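Local atomic coordinates of glycosylation Associate Protein 3 (Streptococcus agalactiae serotype V, PDB entry 6OYC), a protein that probably works with Gap1 and Gap2 as an accessory Sec component in the glycosylation and export of a streptococcal surface protein. Residues P266-A270 against K271-F275; A256-G259 against I260-S264. One frame throughout, in Å; residues are numbered along the deposited sequence.

Contact 1 of 2, residues P266-A270 against K271-F275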
loop_
_atom_site.group_PDB
_atom_site.type_symbol
_atom_site.label_atom_id
_atom_site.label_comp_id
_atom_site.label_asym_id
_atom_site.label_seq_id
_atom_site.Cartn_x
_atom_site.Cartn_y
_atom_site.Cartn_z
ATOM N N PRO C 266 -3.480 -10.314 5.851
ATOM C CA PRO C 266 -2.809 -10.918 7.024
ATOM C C PRO C 266 -3.592 -12.030 7.721
ATOM O O PRO C 266 -2.977 -12.887 8.369
ATOM C CB PRO C 266 -2.591 -9.720 7.962
ATOM C CG PRO C 266 -3.598 -8.701 7.534
ATOM C CD PRO C 266 -3.768 -8.882 6.051
ATOM N N HIS C 267 -4.922 -12.045 7.635
ATOM C CA HIS C 267 -5.715 -13.012 8.381
ATOM C C HIS C 267 -5.895 -14.313 7.625
ATOM O O HIS C 267 -6.807 -15.090 7.935
ATOM C CB HIS C 267 -7.072 -12.404 8.746
ATOM C CG HIS C 267 -6.996 -11.392 9.846
ATOM N ND1 HIS C 267 -6.197 -10.272 9.771
ATOM C CD2 HIS C 267 -7.603 -11.339 11.055
ATOM C CE1 HIS C 267 -6.318 -9.569 10.883
ATOM N NE2 HIS C 267 -7.165 -10.196 11.679
ATOM N N LEU C 268 -5.046 -14.557 6.637
ATOM C CA LEU C 268 -5.192 -15.714 5.781
ATOM C C LEU C 268 -4.842 -16.964 6.551
ATOM O O LEU C 268 -3.873 -16.992 7.317
ATOM C CB LEU C 268 -4.286 -15.603 4.563
ATOM C CG LEU C 268 -4.843 -16.243 3.303
ATOM C CD1 LEU C 268 -5.840 -15.307 2.656
ATOM C CD2 LEU C 268 -3.734 -16.574 2.345
ATOM N N THR C 269 -5.647 -17.997 6.351
ATOM C CA THR C 269 -5.273 -19.295 6.858
ATOM C C THR C 269 -4.086 -19.846 6.082
ATOM O O THR C 269 -3.675 -19.329 5.030
ATOM C CB THR C 269 -6.407 -20.308 6.738
ATOM O OG1 THR C 269 -5.876 -21.619 6.952
ATOM C CG2 THR C 269 -6.886 -20.325 5.393
ATOM N N ALA C 270 -3.591 -20.977 6.583
ATOM C CA ALA C 270 -2.618 -21.743 5.816
ATOM C C ALA C 270 -3.255 -22.406 4.591
ATOM O O ALA C 270 -2.614 -22.512 3.545
ATOM C CB ALA C 270 -1.942 -22.793 6.700
ATOM N N LYS C 271 -4.501 -22.866 4.688
ATOM C CA LYS C 271 -5.115 -23.532 3.551
ATOM C C LYS C 271 -5.277 -22.556 2.382
ATOM O O LYS C 271 -4.803 -22.805 1.260
ATOM C CB LYS C 271 -6.438 -24.180 3.991
ATOM C CG LYS C 271 -7.496 -23.386 4.726
ATOM C CD LYS C 271 -8.299 -24.114 5.810
ATOM C CE LYS C 271 -7.691 -23.914 7.218
ATOM N NZ LYS C 271 -8.443 -24.363 8.424
ATOM N N GLN C 272 -5.863 -21.387 2.652
ATOM C CA GLN C 272 -5.905 -20.334 1.638
ATOM C C GLN C 272 -4.514 -20.057 1.074
ATOM O O GLN C 272 -4.373 -19.848 -0.135
ATOM C CB GLN C 272 -6.477 -19.031 2.203
ATOM C CG GLN C 272 -8.010 -18.889 2.356
ATOM C CD GLN C 272 -8.404 -17.962 3.493
ATOM O OE1 GLN C 272 -7.580 -17.631 4.349
ATOM N NE2 GLN C 272 -9.648 -17.483 3.470
ATOM N N GLN C 273 -3.469 -20.092 1.925
ATOM C CA GLN C 273 -2.126 -19.709 1.490
ATOM C C GLN C 273 -1.599 -20.657 0.426
ATOM O O GLN C 273 -0.949 -20.224 -0.532
ATOM C CB GLN C 273 -1.161 -19.670 2.677
ATOM C CG GLN C 273 -1.012 -18.291 3.354
ATOM C CD GLN C 273 0.039 -18.263 4.459
ATOM O OE1 GLN C 273 0.601 -19.297 4.820
ATOM N NE2 GLN C 273 0.315 -17.072 4.993
ATOM N N ILE C 274 -1.864 -21.955 0.573
ATOM C CA ILE C 274 -1.411 -22.890 -0.452
ATOM C C ILE C 274 -2.223 -22.702 -1.728
ATOM O O ILE C 274 -1.723 -22.948 -2.833
ATOM C CB ILE C 274 -1.469 -24.340 0.072
ATOM C CG1 ILE C 274 -0.599 -24.493 1.331
ATOM C CG2 ILE C 274 -0.998 -25.324 -0.995
ATOM C CD1 ILE C 274 -1.324 -24.946 2.561
ATOM N N PHE C 275 -3.473 -22.249 -1.609
ATOM C CA PHE C 275 -4.251 -21.975 -2.813
ATOM C C PHE C 275 -3.642 -20.823 -3.599
ATOM O O PHE C 275 -3.532 -20.882 -4.830
ATOM C CB PHE C 275 -5.704 -21.667 -2.459
ATOM C CG PHE C 275 -6.543 -21.300 -3.651
ATOM C CD1 PHE C 275 -6.725 -19.976 -4.009
ATOM C CD2 PHE C 275 -7.146 -22.280 -4.421
ATOM C CE1 PHE C 275 -7.498 -19.634 -5.124
ATOM C CE2 PHE C 275 -7.922 -21.947 -5.527
ATOM C CZ PHE C 275 -8.096 -20.621 -5.879
#
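Gln-272 folds its side chain back over Thr-269 and Leu-268, the two residues leading into its own helix. CB of Gln-272 comes first, 3.4 Å from Leu-268 CG, with the methyl CG2 of Thr-269 almost as close. CG of Gln-272 passes across that methyl, 3.5 Å from Thr-269 CG2. With CG anti to the carbonyl carbon (chi1 -79°) and the chain extended beyond it, the amide is carried back toward the preceding loop, where its carbon CD lies 3.4 Å from Thr-269 CG2, with Leu-268 CD1 a little farther off. The tip oxygen OE1 then accepts a hydrogen bond from Thr-269 N at 2.8 Å and also sits against Leu-268 CG; the N-H...O angle is 156°, and the donor lies a little off the plane of the Gln-272 amide. In return Thr-269 works as the N-cap of helix 270-281, so that Thr-269 and Gln-272 make up a capping box. OG1 of Thr-269, anti to the backbone N (chi1 166°), accepts from Lys-271 N at 2.9 Å, which supplies a partner to an N-H of the first turn. The same rotation turns CG2 toward Gln-272, so the hydroxyl serves the helix end while the methyl packs against the glutamine. Backbone bonds continue the turn: Gln-273 N gives to Thr-269 O, and Ile-274 N to Ala-270 O at 3.1 Å. Leu-268 also rests its CD2 3.4 Å from Gln-273 CG, an apolar touch between the loop and the helix flank. One turn after Lys-271, the Phe-275 side chain leads away from the cap and touches Tyr-239 and Lys-242 of helix 231-243.

Contact 2 of 2, residues A256-G259 against I260-S264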
loop_
_atom_site.group_PDB
_atom_site.type_symbol
_atom_site.label_atom_id
_atom_site.label_comp_id
_atom_site.label_asym_id
_atom_site.label_seq_id
_atom_site.Cartn_x
_atom_site.Cartn_y
_atom_site.Cartn_z
ATOM N N ALA C 256 5.771 -7.832 -6.137
ATOM C CA ALA C 256 6.625 -8.051 -4.981
ATOM C C ALA C 256 6.813 -9.543 -4.786
ATOM O O ALA C 256 6.125 -10.343 -5.418
ATOM C CB ALA C 256 5.998 -7.407 -3.751
ATOM N N PRO C 257 7.747 -9.970 -3.933
ATOM C CA PRO C 257 7.879 -11.409 -3.685
ATOM C C PRO C 257 6.583 -11.970 -3.117
ATOM O O PRO C 257 5.773 -11.242 -2.536
ATOM C CB PRO C 257 9.027 -11.489 -2.673
ATOM C CG PRO C 257 9.838 -10.264 -2.947
ATOM C CD PRO C 257 8.820 -9.212 -3.261
ATOM N N PHE C 258 6.375 -13.276 -3.332
ATOM C CA PHE C 258 5.102 -13.896 -2.968
ATOM C C PHE C 258 4.773 -13.649 -1.498
ATOM O O PHE C 258 3.682 -13.171 -1.164
ATOM C CB PHE C 258 5.137 -15.399 -3.282
ATOM C CG PHE C 258 3.889 -16.128 -2.880
ATOM C CD1 PHE C 258 2.704 -15.927 -3.560
ATOM C CD2 PHE C 258 3.897 -17.002 -1.799
ATOM C CE1 PHE C 258 1.540 -16.602 -3.181
ATOM C CE2 PHE C 258 2.741 -17.671 -1.410
ATOM C CZ PHE C 258 1.560 -17.465 -2.103
ATOM N N GLY C 259 5.728 -13.934 -0.607
ATOM C CA GLY C 259 5.508 -13.692 0.807
ATOM C C GLY C 259 5.174 -12.248 1.128
ATOM O O GLY C 259 4.435 -11.976 2.077
ATOM N N ILE C 260 5.710 -11.304 0.358
ATOM C CA ILE C 260 5.378 -9.909 0.622
ATOM C C ILE C 260 3.970 -9.593 0.127
ATOM O O ILE C 260 3.226 -8.853 0.778
ATOM C CB ILE C 260 6.444 -8.982 0.012
ATOM C CG1 ILE C 260 7.772 -9.175 0.766
ATOM C CG2 ILE C 260 5.953 -7.517 -0.009
ATOM C CD1 ILE C 260 8.937 -8.324 0.289
ATOM N N LEU C 261 3.567 -10.164 -1.013
ATOM C CA LEU C 261 2.206 -9.942 -1.501
ATOM C C LEU C 261 1.168 -10.368 -0.471
ATOM O O LEU C 261 0.156 -9.689 -0.285
ATOM C CB LEU C 261 1.988 -10.691 -2.816
ATOM C CG LEU C 261 2.799 -10.171 -4.001
ATOM C CD1 LEU C 261 2.656 -11.083 -5.212
ATOM C CD2 LEU C 261 2.429 -8.723 -4.333
ATOM N N LEU C 262 1.416 -11.480 0.227
ATOM C CA LEU C 262 0.446 -11.984 1.191
ATOM C C LEU C 262 0.227 -11.021 2.350
ATOM O O LEU C 262 -0.838 -11.047 2.974
ATOM C CB LEU C 262 0.895 -13.339 1.727
ATOM C CG LEU C 262 0.967 -14.477 0.714
ATOM C CD1 LEU C 262 1.315 -15.804 1.404
ATOM C CD2 LEU C 262 -0.333 -14.590 -0.074
ATOM N N LYS C 263 1.205 -10.167 2.663
ATOM C CA LYS C 263 1.052 -9.287 3.818
ATOM C C LYS C 263 -0.124 -8.326 3.678
ATOM O O LYS C 263 -0.539 -7.739 4.681
ATOM C CB LYS C 263 2.347 -8.511 4.068
ATOM C CG LYS C 263 3.535 -9.411 4.370
ATOM C CD LYS C 263 4.762 -8.615 4.771
ATOM C CE LYS C 263 5.800 -9.528 5.394
ATOM N NZ LYS C 263 6.942 -8.757 5.944
ATOM N N SER C 264 -0.683 -8.163 2.477
ATOM C CA SER C 264 -1.919 -7.402 2.353
ATOM C C SER C 264 -3.168 -8.215 2.705
ATOM O O SER C 264 -4.258 -7.636 2.758
ATOM C CB SER C 264 -2.050 -6.828 0.937
ATOM O OG SER C 264 -1.059 -5.835 0.691
#
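This is a local contact along a single short helix, 258-262, with Ala-256 and Pro-257 leading into it, in the alpha/beta part of the chain built on a parallel five-stranded sheet. The helix follows strand 248-251 and starts from Pro-257 at its N-cap, a residue that brings no side-chain acceptor but whose carbonyl opens the hydrogen-bond ladder. Leu-261 N gives to Pro-257 O at 2.9 Å, nearly along the C=O axis, while Ile-260 N makes a weak, bent bond to the same oxygen (122°). Leu-262 N reaches Phe-258 O in the next step. Apolar side chains pack around this turn. The methyl of Ala-256 touches two residues of the helix, with CB 3.7 Å from Ile-260 CG2 and 3.8 Å from Leu-261 CD2. Ile-260 runs beside the Pro-257 ring, both pointing the same way, and its CD1 is 3.7 Å from Pro-257 CD. The buried Leu-261 also sends its side chain against Phe-235 of helix 231-243 and Trp-280 of helix 270-281, so the short helix packs on both neighbours. Phe-258 joins this apolar cluster: its ring meets that of Trp-280 with the planes about 35° apart. Setting CG of Phe-258 anti to the backbone N (chi1 177°) brings the ring beside Leu-262, one turn later. There Leu-262 CG sits 4.1 Å above the plane of the Phe-258 ring, offset toward the rim, and Leu-262 CD1 comes to 3.7 Å from Phe-258 CE2.

Contacts 1 and 2 belong to two successive helices, 258-262 and 270-281, with contact 2 complete before contact 1 begins; their centres are about 12 Å apart. They meet at Gln-273, whose CG lies 3.9 Å from Leu-262 CD1 and whose O is 4.0 Å from Phe-258 CZ, so the first turn of the later helix packs against the side chains of the earlier one. Helix 231-243 touches both, through Phe-275 in contact 1 and Phe-258 and Leu-261 in contact 2. The centre of contact 1 lies about 20 Å from the centre of the chain, that of contact 2 about 11 Å, and a glycerol, probably from crystallisation, lies about 4 Å from the Leu-268 side chain.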